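Local structure of uncharacterized protein (5K04) at residues K393-L398 with M416-Q421; T424-F429 with I739-V744; L449-P454 with D566-D571; E713-M718 with E734-I739. The protein serves as the non-catalytic, helical-repeat subunit of the NatB N-terminal acetyltransferase complex, probably holding the catalytic subunit in place for acetylation of protein N termini. One frame throughout, in Å; residues are numbered along the deposited sequence.

Following the chain from the N terminus, contact 1 comes first and closes a short loop, joining helix 388-404 to the helix that comes next, 409-419. Just after it, residues 424-429 open the very long loop of contact 2, which ends some 310 residues later on the C-terminal helix 729-747. Both remaining contacts fall within that span: contact 3 joins the loops 449-454 and 566-571, and contact 4 pairs helix 707-717 with helix 729-747. Contacts 3 and 4 follow one another without crossing. Contacts 2 and 4 share I739, and Y419 of contact 1 packs against T424 and L427 of contact 2, so the C-terminal helix is tied back to mid-chain helices.

Contact 1 of 4, residues K393-L398 with M416-Q421; sequences KNIVLL and MKLYSQ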
loop_
_atom_site.group_PDB
_atom_site.type_symbol
_atom_site.label_atom_id
_atom_site.label_comp_id
_atom_site.label_asym_id
_atom_site.label_seq_id
_atom_site.Cartn_x
_atom_site.Cartn_y
_atom_site.Cartn_z
ATOM N N LYS A 393 1.275 24.739 19.923
ATOM C CA LYS A 393 2.660 24.934 20.341
ATOM C C LYS A 393 3.585 23.990 19.583
ATOM O O LYS A 393 4.613 24.408 19.030
ATOM C CB LYS A 393 2.793 24.731 21.856
ATOM C CG LYS A 393 4.252 24.700 22.345
ATOM C CD LYS A 393 4.394 24.342 23.826
ATOM C CE LYS A 393 4.254 22.858 24.060
ATOM N NZ LYS A 393 4.466 22.489 25.465
ATOM N N ASN A 394 3.209 22.714 19.507
ATOM C CA ASN A 394 4.076 21.742 18.864
ATOM C C ASN A 394 4.045 21.844 17.343
ATOM O O ASN A 394 5.033 21.488 16.696
ATOM C CB ASN A 394 3.719 20.345 19.370
ATOM C CG ASN A 394 4.308 20.080 20.764
ATOM O OD1 ASN A 394 5.511 20.163 20.960
ATOM N ND2 ASN A 394 3.448 19.815 21.733
ATOM N N ILE A 395 2.953 22.356 16.758
ATOM C CA ILE A 395 2.985 22.758 15.349
ATOM C C ILE A 395 4.091 23.791 15.110
ATOM O O ILE A 395 4.839 23.717 14.125
ATOM C CB ILE A 395 1.613 23.309 14.914
ATOM C CG1 ILE A 395 0.622 22.169 14.665
ATOM C CG2 ILE A 395 1.763 24.181 13.674
ATOM C CD1 ILE A 395 -0.803 22.635 14.388
ATOM N N VAL A 396 4.195 24.783 16.002
ATOM C CA VAL A 396 5.230 25.808 15.881
ATOM C C VAL A 396 6.621 25.188 15.970
ATOM O O VAL A 396 7.548 25.589 15.257
ATOM C CB VAL A 396 5.021 26.882 16.960
ATOM C CG1 VAL A 396 6.122 27.905 16.920
ATOM C CG2 VAL A 396 3.666 27.537 16.771
ATOM N N LEU A 397 6.786 24.189 16.840
ATOM C CA LEU A 397 8.099 23.576 17.001
ATOM C C LEU A 397 8.460 22.717 15.791
ATOM O O LEU A 397 9.591 22.784 15.294
ATOM C CB LEU A 397 8.143 22.762 18.299
ATOM C CG LEU A 397 7.965 23.554 19.607
ATOM C CD1 LEU A 397 7.747 22.652 20.839
ATOM C CD2 LEU A 397 9.156 24.474 19.848
ATOM N N LEU A 398 7.505 21.931 15.284
ATOM C CA LEU A 398 7.757 21.107 14.098
ATOM C C LEU A 398 8.157 21.968 12.904
ATOM O O LEU A 398 9.185 21.720 12.268
ATOM C CB LEU A 398 6.521 20.261 13.773
ATOM C CG LEU A 398 6.241 19.121 14.761
ATOM C CD1 LEU A 398 4.995 18.357 14.372
ATOM C CD2 LEU A 398 7.437 18.144 14.887
ATOM N N MET A 416 1.337 17.020 9.769
ATOM C CA MET A 416 0.016 16.762 9.197
ATOM C C MET A 416 -0.936 16.176 10.237
ATOM O O MET A 416 -2.108 16.571 10.300
ATOM C CB MET A 416 0.139 15.854 7.970
ATOM C CG MET A 416 0.567 16.607 6.712
ATOM S SD MET A 416 0.386 15.769 5.155
ATOM C CE MET A 416 1.544 14.514 5.446
ATOM N N LYS A 417 -0.441 15.268 11.092
ATOM C CA LYS A 417 -1.290 14.693 12.143
ATOM C C LYS A 417 -1.807 15.774 13.086
ATOM O O LYS A 417 -2.989 15.778 13.444
ATOM C CB LYS A 417 -0.524 13.619 12.929
ATOM C CG LYS A 417 -0.122 12.425 12.084
ATOM C CD LYS A 417 0.636 11.339 12.869
ATOM C CE LYS A 417 -0.130 10.849 14.087
ATOM N NZ LYS A 417 0.554 9.667 14.709
ATOM N N LEU A 418 -0.928 16.696 13.507
ATOM C CA LEU A 418 -1.349 17.782 14.394
ATOM C C LEU A 418 -2.396 18.664 13.720
ATOM O O LEU A 418 -3.443 18.951 14.308
ATOM C CB LEU A 418 -0.151 18.634 14.824
ATOM C CG LEU A 418 0.998 18.038 15.659
ATOM C CD1 LEU A 418 1.781 19.130 16.401
ATOM C CD2 LEU A 418 0.521 17.025 16.625
ATOM N N TYR A 419 -2.125 19.094 12.473
ATOM C CA TYR A 419 -3.094 19.882 11.718
ATOM C C TYR A 419 -4.414 19.151 11.577
ATOM O O TYR A 419 -5.472 19.791 11.465
ATOM C CB TYR A 419 -2.569 20.207 10.322
ATOM C CG TYR A 419 -1.607 21.380 10.215
ATOM C CD1 TYR A 419 -1.792 22.549 10.952
ATOM C CD2 TYR A 419 -0.533 21.329 9.341
ATOM C CE1 TYR A 419 -0.905 23.629 10.829
ATOM C CE2 TYR A 419 0.353 22.371 9.227
ATOM C CZ TYR A 419 0.173 23.524 9.967
ATOM O OH TYR A 419 1.072 24.552 9.818
ATOM N N SER A 420 -4.369 17.813 11.555
ATOM C CA SER A 420 -5.581 17.015 11.411
ATOM C C SER A 420 -6.446 17.070 12.657
ATOM O O SER A 420 -7.585 16.598 12.609
ATOM C CB SER A 420 -5.229 15.560 11.099
ATOM O OG SER A 420 -4.986 14.825 12.294
ATOM N N GLN A 421 -5.917 17.607 13.764
ATOM C CA GLN A 421 -6.646 17.799 15.015
ATOM C C GLN A 421 -7.449 19.095 15.039
ATOM O O GLN A 421 -8.265 19.291 15.948
ATOM C CB GLN A 421 -5.680 17.821 16.207
ATOM C CG GLN A 421 -4.759 16.628 16.303
ATOM C CD GLN A 421 -5.532 15.322 16.318
ATOM O OE1 GLN A 421 -6.362 15.089 17.189
ATOM N NE2 GLN A 421 -5.283 14.478 15.323
#
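N394 meets L418 at the start of this helix-to-helix contact: its CB lies 3.7 Å from L418 CD1. The amide at the end of N394 leads away from L418, and its ND2 is hydrogen-bonded to D383 of the preceding helix 372-383. One residue on, I395 is directed toward the partner helix and carries most of the contact. Its CG1 packs on L418 CB at 3.6 Å, the two side chains running alongside each other, head to tail, while L418 CD1 pushes up to the helix backbone, 3.5 Å from I395 N. The two helices, 388-404 and 409-419, are consecutive in the chain and joined by a short connection, an alpha-alpha hairpin of the kind from which TPR-like superhelices are built, consistent with the TPR clan of this subunit. With CG1 beside the backbone N (chi1 -78°) and the chain extended beyond it, CD1 of I395 is carried to the ring of Y419, 3.6 Å from Y419 CD1. CG2, the other branch, lies 3.9 Å from Y419 OH, so the two branches of I395 meet the tyrosine at successive atoms, from its CD1 to the hydroxyl. A turn later, L398 CD1 reaches L418 CD1 at 3.9 Å, leaving that methyl packed between N394, I395 and L398. I380 of helix 372-383 touches N394 and L398 from beyond.

Contact 2 of 4, residues T424-F429 with I739-V744; sequences TNDLIF and IEDCVV
This is a loop-to-helix contact: the linker 424-429, between helices 409-419 and 429-434, lies against the C-terminal helix 729-747, joining parts of the chain more than 300 residues apart. The cysteine C742 sits at its middle. It is directed toward the loop, and its SG, set beside its own backbone N (chi1 -64°), lies 3.5 Å from D426 N and 3.7 Å from D426 CB, with N425 CB slightly farther off; the sulfur thus packs on the backbone where N425 passes into D426. One turn earlier on the helix, I739 meets T424 through methyl and methylene, T424 CG2 to I739 CG1 at 4.0 Å, the side chains at an angle to each other.

The more open side is acidic. D426 OD2 and D741 OD2 come within 4.3 Å, their carboxylate planes turned 63° apart, and a water set to one side bridges them. It donates to D741 OD2 at 3.2 Å and, more weakly, to D426 OD2 at 3.0 Å. By donating a hydrogen bond to each oxygen, this water probably eases the repulsion between two like charges, which might otherwise raise the proton affinity of one of them.

Around the linker, T424 also touches I735 and S738 of helix 729-747 and Y419 of helix 409-419, while I739 leans on I715 of helix 707-717, so the contact is flanked by helices 409-419 and 707-717.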
loop_
_atom_site.group_PDB
_atom_site.type_symbol
_atom_site.label_atom_id
_atom_site.label_comp_id
_atom_site.label_asym_id
_atom_site.label_seq_id
_atom_site.Cartn_x
_atom_site.Cartn_y
_atom_site.Cartn_z
ATOM N N THR A 424 -7.843 23.612 10.637
ATOM C CA THR A 424 -6.868 24.167 9.701
ATOM C C THR A 424 -6.703 23.251 8.481
ATOM O O THR A 424 -5.604 22.832 8.113
ATOM C CB THR A 424 -5.541 24.357 10.423
ATOM O OG1 THR A 424 -5.146 23.107 11.007
ATOM C CG2 THR A 424 -5.679 25.375 11.524
ATOM N N ASN A 425 -7.832 22.943 7.838
ATOM C CA ASN A 425 -7.852 21.913 6.801
ATOM C C ASN A 425 -7.151 22.367 5.525
ATOM O O ASN A 425 -6.820 21.535 4.670
ATOM C CB ASN A 425 -9.303 21.533 6.543
ATOM C CG ASN A 425 -10.079 21.311 7.840
ATOM O OD1 ASN A 425 -9.595 20.660 8.775
ATOM N ND2 ASN A 425 -11.269 21.888 7.912
ATOM N N ASP A 426 -6.874 23.666 5.457
ATOM C CA ASP A 426 -6.200 24.361 4.369
ATOM C C ASP A 426 -4.760 23.882 4.158
ATOM O O ASP A 426 -4.228 24.002 3.054
ATOM C CB ASP A 426 -6.210 25.855 4.754
ATOM C CG ASP A 426 -6.438 26.750 3.625
ATOM O OD1 ASP A 426 -5.719 26.628 2.617
ATOM O OD2 ASP A 426 -7.334 27.608 3.748
ATOM N N LEU A 427 -4.109 23.371 5.212
ATOM C CA LEU A 427 -2.656 23.420 5.354
ATOM C C LEU A 427 -1.975 22.062 5.241
ATOM O O LEU A 427 -0.747 21.980 5.384
ATOM C CB LEU A 427 -2.286 24.050 6.706
ATOM C CG LEU A 427 -2.912 25.407 7.034
ATOM C CD1 LEU A 427 -2.487 25.870 8.430
ATOM C CD2 LEU A 427 -2.567 26.459 5.958
ATOM N N ILE A 428 -2.729 21.000 4.996
ATOM C CA ILE A 428 -2.151 19.662 4.951
ATOM C C ILE A 428 -1.619 19.321 3.556
ATOM O O ILE A 428 -0.496 18.826 3.414
ATOM C CB ILE A 428 -3.215 18.656 5.435
ATOM C CG1 ILE A 428 -3.578 18.945 6.907
ATOM C CG2 ILE A 428 -2.763 17.239 5.199
ATOM C CD1 ILE A 428 -4.629 18.004 7.484
ATOM N N PHE A 429 -2.407 19.600 2.514
ATOM C CA PHE A 429 -2.006 19.284 1.142
ATOM C C PHE A 429 -0.639 19.826 0.747
ATOM O O PHE A 429 0.092 19.113 0.035
ATOM C CB PHE A 429 -3.071 19.807 0.158
ATOM C CG PHE A 429 -3.932 18.726 -0.416
ATOM C CD1 PHE A 429 -3.387 17.751 -1.241
ATOM C CD2 PHE A 429 -5.292 18.675 -0.129
ATOM C CE1 PHE A 429 -4.186 16.733 -1.765
ATOM C CE2 PHE A 429 -6.104 17.672 -0.655
ATOM C CZ PHE A 429 -5.551 16.702 -1.474
ATOM N N ILE A 739 -8.551 28.679 9.720
ATOM C CA ILE A 739 -9.820 28.336 10.355
ATOM C C ILE A 739 -10.941 29.155 9.737
ATOM O O ILE A 739 -12.001 28.627 9.387
ATOM C CB ILE A 739 -9.734 28.550 11.879
ATOM C CG1 ILE A 739 -8.894 27.449 12.523
ATOM C CG2 ILE A 739 -11.122 28.617 12.501
ATOM C CD1 ILE A 739 -8.455 27.802 13.933
ATOM N N GLU A 740 -10.700 30.455 9.558
ATOM C CA GLU A 740 -11.709 31.347 8.998
ATOM C C GLU A 740 -12.099 30.916 7.590
ATOM O O GLU A 740 -13.268 30.629 7.315
ATOM C CB GLU A 740 -11.180 32.786 8.997
ATOM C CG GLU A 740 -12.132 33.800 8.332
ATOM C CD GLU A 740 -11.880 35.243 8.763
ATOM O OE1 GLU A 740 -10.959 35.495 9.561
ATOM O OE2 GLU A 740 -12.613 36.125 8.298
ATOM N N ASP A 741 -11.116 30.855 6.687
ATOM C CA ASP A 741 -11.385 30.488 5.301
ATOM C C ASP A 741 -12.121 29.149 5.204
ATOM O O ASP A 741 -13.102 29.022 4.461
ATOM C CB ASP A 741 -10.069 30.446 4.518
ATOM C CG ASP A 741 -9.383 31.805 4.445
ATOM O OD1 ASP A 741 -10.082 32.838 4.486
ATOM O OD2 ASP A 741 -8.143 31.840 4.340
ATOM N N CYS A 742 -11.678 28.141 5.960
ATOM C CA CYS A 742 -12.290 26.823 5.801
ATOM C C CYS A 742 -13.702 26.797 6.396
ATOM O O CYS A 742 -14.622 26.236 5.794
ATOM C CB CYS A 742 -11.381 25.737 6.401
ATOM S SG CYS A 742 -9.788 25.532 5.608
ATOM N N VAL A 743 -13.912 27.457 7.538
ATOM C CA VAL A 743 -15.230 27.446 8.178
ATOM C C VAL A 743 -16.234 28.294 7.401
ATOM O O VAL A 743 -17.393 27.903 7.244
ATOM C CB VAL A 743 -15.123 27.919 9.641
ATOM C CG1 VAL A 743 -16.511 28.185 10.212
ATOM C CG2 VAL A 743 -14.410 26.882 10.483
ATOM N N VAL A 744 -15.813 29.469 6.914
ATOM C CA VAL A 744 -16.723 30.372 6.202
ATOM C C VAL A 744 -17.163 29.764 4.874
ATOM O O VAL A 744 -18.322 29.906 4.459
ATOM C CB VAL A 744 -16.057 31.751 6.008
ATOM C CG1 VAL A 744 -16.795 32.594 4.949
ATOM C CG2 VAL A 744 -16.005 32.491 7.337
HETATM O O HOH W 1 -5.687 29.874 4.754
#

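Contact 3 of 4, residues L449-P454 with D566-D571; sequences LTTTNP and DVPVND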
loop_
_atom_site.group_PDB
_atom_site.type_symbol
_atom_site.label_atom_id
_atom_site.label_comp_id
_atom_site.label_asym_id
_atom_site.label_seq_id
_atom_site.Cartn_x
_atom_site.Cartn_y
_atom_site.Cartn_z
ATOM N N LEU A 449 -4.864 13.011 4.319
ATOM C CA LEU A 449 -5.675 14.062 3.719
ATOM C C LEU A 449 -7.136 14.003 4.162
ATOM O O LEU A 449 -7.965 14.758 3.638
ATOM C CB LEU A 449 -5.584 13.969 2.199
ATOM C CG LEU A 449 -4.171 14.019 1.599
ATOM C CD1 LEU A 449 -4.190 13.548 0.145
ATOM C CD2 LEU A 449 -3.588 15.445 1.696
ATOM N N THR A 450 -7.451 13.139 5.129
ATOM C CA THR A 450 -8.829 12.908 5.565
ATOM C C THR A 450 -9.590 14.212 5.821
ATOM O O THR A 450 -10.730 14.373 5.370
ATOM C CB THR A 450 -8.805 12.032 6.823
ATOM O OG1 THR A 450 -8.246 10.742 6.509
ATOM C CG2 THR A 450 -10.204 11.873 7.429
ATOM N N THR A 451 -8.972 15.160 6.533
ATOM C CA THR A 451 -9.640 16.383 6.984
ATOM C C THR A 451 -9.501 17.547 6.011
ATOM O O THR A 451 -10.005 18.638 6.300
ATOM C CB THR A 451 -9.085 16.822 8.348
ATOM O OG1 THR A 451 -7.694 17.150 8.215
ATOM C CG2 THR A 451 -9.241 15.708 9.385
ATOM N N THR A 452 -8.832 17.351 4.878
ATOM C CA THR A 452 -8.673 18.425 3.909
ATOM C C THR A 452 -10.034 18.950 3.451
ATOM O O THR A 452 -11.018 18.208 3.367
ATOM C CB THR A 452 -7.841 17.940 2.716
ATOM O OG1 THR A 452 -8.385 16.716 2.209
ATOM C CG2 THR A 452 -6.400 17.701 3.164
ATOM N N ASN A 453 -10.068 20.265 3.151
ATOM C CA ASN A 453 -11.231 21.085 2.838
ATOM C C ASN A 453 -11.744 20.817 1.421
ATOM O O ASN A 453 -10.959 20.509 0.512
ATOM C CB ASN A 453 -10.878 22.567 2.986
ATOM C CG ASN A 453 -9.635 22.957 2.186
ATOM O OD1 ASN A 453 -8.575 22.332 2.301
ATOM N ND2 ASN A 453 -9.774 23.991 1.346
ATOM N N PRO A 454 -13.070 20.961 1.206
ATOM C CA PRO A 454 -13.678 20.665 -0.108
ATOM C C PRO A 454 -13.493 21.796 -1.110
ATOM O O PRO A 454 -14.441 22.449 -1.549
ATOM C CB PRO A 454 -15.147 20.436 0.258
ATOM C CG PRO A 454 -15.373 21.328 1.419
ATOM C CD PRO A 454 -14.083 21.360 2.203
ATOM N N ASP A 566 -4.354 10.792 16.736
ATOM C CA ASP A 566 -4.521 10.022 15.520
ATOM C C ASP A 566 -5.132 10.919 14.450
ATOM O O ASP A 566 -5.883 11.847 14.762
ATOM C CB ASP A 566 -5.437 8.806 15.773
ATOM C CG ASP A 566 -4.784 7.744 16.637
ATOM O OD1 ASP A 566 -3.552 7.556 16.518
ATOM O OD2 ASP A 566 -5.509 7.095 17.420
ATOM N N VAL A 567 -4.794 10.660 13.190
ATOM C CA VAL A 567 -5.647 11.221 12.139
ATOM C C VAL A 567 -7.050 10.635 12.288
ATOM O O VAL A 567 -7.203 9.417 12.514
ATOM C CB VAL A 567 -5.052 10.949 10.747
ATOM C CG1 VAL A 567 -6.002 11.414 9.626
ATOM C CG2 VAL A 567 -3.692 11.668 10.610
ATOM N N PRO A 568 -8.082 11.448 12.257
ATOM C CA PRO A 568 -9.455 10.982 12.556
ATOM C C PRO A 568 -10.156 10.326 11.371
ATOM O O PRO A 568 -11.132 10.843 10.795
ATOM C CB PRO A 568 -10.149 12.277 12.998
ATOM C CG PRO A 568 -9.416 13.369 12.296
ATOM C CD PRO A 568 -7.980 12.921 12.226
ATOM N N VAL A 569 -9.680 9.142 11.013
ATOM C CA VAL A 569 -10.313 8.361 9.961
ATOM C C VAL A 569 -11.630 7.815 10.487
ATOM O O VAL A 569 -11.806 7.622 11.694
ATOM C CB VAL A 569 -9.392 7.222 9.480
ATOM C CG1 VAL A 569 -8.095 7.794 8.849
ATOM C CG2 VAL A 569 -9.093 6.247 10.624
ATOM N N ASN A 570 -12.568 7.565 9.565
ATOM C CA ASN A 570 -13.873 6.965 9.884
ATOM C C ASN A 570 -14.231 6.005 8.748
ATOM O O ASN A 570 -14.809 6.410 7.734
ATOM C CB ASN A 570 -14.952 8.027 10.081
ATOM C CG ASN A 570 -16.230 7.447 10.696
ATOM O OD1 ASN A 570 -16.416 6.229 10.730
ATOM N ND2 ASN A 570 -17.107 8.318 11.183
ATOM N N ASP A 571 -13.895 4.727 8.936
ATOM C CA ASP A 571 -13.981 3.774 7.832
ATOM C C ASP A 571 -15.413 3.346 7.548
ATOM O O ASP A 571 -15.771 3.109 6.383
ATOM C CB ASP A 571 -13.113 2.540 8.114
ATOM C CG ASP A 571 -11.617 2.885 8.229
ATOM O OD1 ASP A 571 -11.238 4.054 7.953
ATOM O OD2 ASP A 571 -10.835 1.993 8.619
#
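Two tight turns face each other here: a type I beta turn from L449 to T452 and an inverse gamma turn centred on P568. The second is closed by V569 N to V567 O at 2.9 Å, the first by T452 N to L449 O at 3.0 Å. T450 leads from the first turn. Its CG2, anti to the backbone N, comes up to P568 O at 3.6 Å, while OG1 sits on the other branch, 3.8 Å from V569 CG1 and 3.9 Å from V567 CG1. That hydroxyl therefore has valine methyls beside it and takes its polar partner within its own part of the chain, the carbonyl of Y447. Next along, T451 CG2 meets the proline ring, 3.7 Å from P568 CG, the two side chains crossing at about a right angle. The turns thus meet by van der Waals contact, partly methyl against ring carbon and partly methyl against oxygen.

Just past the gamma turn N570 stands at the N-cap of helix 571-584, so the 566-571 segment leads directly into that helix. The beta turn, for its part, runs toward helix 456-485; F510 of helix 506-521 lies against T450, and K514 of the same helix binds the carbonyls of T450 and T452.

Contact 4 of 4, residues E713-M718 with E734-I739; sequences EIIDSM and EIKSSI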
loop_
_atom_site.group_PDB
_atom_site.type_symbol
_atom_site.label_atom_id
_atom_site.label_comp_id
_atom_site.label_asym_id
_atom_site.label_seq_id
_atom_site.Cartn_x
_atom_site.Cartn_y
_atom_site.Cartn_z
ATOM N N GLU A 713 -10.691 33.946 19.486
ATOM C CA GLU A 713 -10.548 34.446 20.852
ATOM C C GLU A 713 -9.791 33.454 21.731
ATOM O O GLU A 713 -8.962 33.853 22.557
ATOM C CB GLU A 713 -11.924 34.742 21.455
ATOM C CG GLU A 713 -12.658 35.898 20.793
ATOM C CD GLU A 713 -14.053 36.141 21.366
ATOM O OE1 GLU A 713 -14.569 35.271 22.099
ATOM O OE2 GLU A 713 -14.633 37.206 21.063
ATOM N N ILE A 714 -10.075 32.160 21.574
ATOM C CA ILE A 714 -9.388 31.134 22.358
ATOM C C ILE A 714 -7.906 31.129 22.019
ATOM O O ILE A 714 -7.047 31.022 22.901
ATOM C CB ILE A 714 -10.031 29.754 22.102
ATOM C CG1 ILE A 714 -11.507 29.737 22.534
ATOM C CG2 ILE A 714 -9.250 28.641 22.784
ATOM C CD1 ILE A 714 -12.310 28.602 21.880
ATOM N N ILE A 715 -7.591 31.270 20.730
ATOM C CA ILE A 715 -6.211 31.278 20.257
ATOM C C ILE A 715 -5.456 32.483 20.810
ATOM O O ILE A 715 -4.323 32.356 21.288
ATOM C CB ILE A 715 -6.209 31.241 18.718
ATOM C CG1 ILE A 715 -6.580 29.835 18.242
ATOM C CG2 ILE A 715 -4.890 31.726 18.158
ATOM C CD1 ILE A 715 -6.795 29.722 16.735
ATOM N N ASP A 716 -6.087 33.667 20.781
ATOM C CA ASP A 716 -5.437 34.876 21.274
ATOM C C ASP A 716 -5.260 34.848 22.789
ATOM O O ASP A 716 -4.349 35.494 23.317
ATOM C CB ASP A 716 -6.233 36.119 20.865
ATOM C CG ASP A 716 -6.179 36.401 19.366
ATOM O OD1 ASP A 716 -5.294 35.863 18.654
ATOM O OD2 ASP A 716 -7.032 37.186 18.902
ATOM N N SER A 717 -6.115 34.117 23.503
ATOM C CA SER A 717 -6.001 34.010 24.953
ATOM C C SER A 717 -4.990 32.963 25.396
ATOM O O SER A 717 -4.704 32.879 26.593
ATOM C CB SER A 717 -7.356 33.670 25.572
ATOM O OG SER A 717 -7.690 32.311 25.297
ATOM N N MET A 718 -4.453 32.160 24.475
ATOM C CA MET A 718 -3.520 31.110 24.859
ATOM C C MET A 718 -2.131 31.695 25.084
ATOM O O MET A 718 -1.623 32.458 24.257
ATOM C CB MET A 718 -3.482 30.008 23.799
ATOM C CG MET A 718 -4.775 29.209 23.758
ATOM S SD MET A 718 -4.858 27.840 22.605
ATOM C CE MET A 718 -3.678 28.453 21.490
ATOM N N GLU A 734 -1.576 32.469 10.628
ATOM C CA GLU A 734 -1.867 31.497 9.577
ATOM C C GLU A 734 -2.970 30.527 10.014
ATOM O O GLU A 734 -3.859 30.176 9.226
ATOM C CB GLU A 734 -0.576 30.754 9.211
ATOM C CG GLU A 734 -0.774 29.464 8.404
ATOM C CD GLU A 734 0.470 28.572 8.382
ATOM O OE1 GLU A 734 1.299 28.740 7.461
ATOM O OE2 GLU A 734 0.618 27.714 9.293
ATOM N N ILE A 735 -2.947 30.118 11.283
ATOM C CA ILE A 735 -3.946 29.182 11.783
ATOM C C ILE A 735 -5.308 29.857 11.903
ATOM O O ILE A 735 -6.336 29.260 11.557
ATOM C CB ILE A 735 -3.466 28.582 13.117
ATOM C CG1 ILE A 735 -2.336 27.584 12.818
ATOM C CG2 ILE A 735 -4.622 27.954 13.894
ATOM C CD1 ILE A 735 -1.900 26.744 14.000
ATOM N N LYS A 736 -5.335 31.121 12.363
ATOM C CA LYS A 736 -6.596 31.852 12.443
ATOM C C LYS A 736 -7.182 32.103 11.059
ATOM O O LYS A 736 -8.396 31.963 10.864
ATOM C CB LYS A 736 -6.419 33.175 13.193
ATOM C CG LYS A 736 -6.091 32.993 14.679
ATOM C CD LYS A 736 -6.415 34.207 15.514
ATOM C CE LYS A 736 -5.613 35.426 15.130
ATOM N NZ LYS A 736 -6.072 36.611 15.943
ATOM N N SER A 737 -6.340 32.472 10.088
ATOM C CA SER A 737 -6.838 32.694 8.732
ATOM C C SER A 737 -7.354 31.398 8.114
ATOM O O SER A 737 -8.360 31.401 7.394
ATOM C CB SER A 737 -5.740 33.298 7.851
ATOM O OG SER A 737 -5.409 34.611 8.268
ATOM N N SER A 738 -6.666 30.283 8.376
ATOM C CA SER A 738 -7.074 28.998 7.808
ATOM C C SER A 738 -8.392 28.531 8.404
ATOM O O SER A 738 -9.252 28.004 7.691
ATOM C CB SER A 738 -5.990 27.940 8.042
ATOM O OG SER A 738 -6.445 26.654 7.660
ATOM N N ILE A 739 -8.551 28.679 9.720
ATOM C CA ILE A 739 -9.820 28.336 10.355
ATOM C C ILE A 739 -10.941 29.155 9.737
ATOM O O ILE A 739 -12.001 28.627 9.387
ATOM C CB ILE A 739 -9.734 28.550 11.879
ATOM C CG1 ILE A 739 -8.894 27.449 12.523
ATOM C CG2 ILE A 739 -11.122 28.617 12.501
ATOM C CD1 ILE A 739 -8.455 27.802 13.933
#
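K736 takes chi1 near -67° and bends at chi3 (-63°), a shape that carries its amine across to D716 on the facing helix, whose own CG lies beside its backbone N. The result is a salt bridge: K736 NZ donates to D716 OD1 at 2.9 Å, using the syn lone pair of that oxygen, and weakly to OD2 at 3.2 Å. The two side chains meet at about a right angle, and D716 OD1 also lies against the lysine methylenes, 3.6 Å from K736 CE.

The segments 713-717 and 734-739, on helices 707-717 and 729-747, run nearly antiparallel (171°), their axes 10.9 Å apart at closest approach. I715, facing the partner helix, provides the apolar part. Its CG2 lies 3.9 Å from K736 CG, the two side chains lying side by side with their ends pointing opposite ways, so the lysine is flanked by isoleucine along its stem before it reaches the carboxylate. The other branch of I715 ends in CD1, which meets I739 CD1 tip to tip at 3.8 Å; it also lies 4.0 Å from I735 CG2. Beyond these residues, H712 of helix 707-717 donates from its NE2 to the carbonyl of K736.

An ion pair at the more exposed border thus lies next to a buried isoleucine cluster. The aliphatic stem of K736 joins the two, and the bond from its NZ to OD1, helped weakly by OD2, probably favours the charged form of both residues.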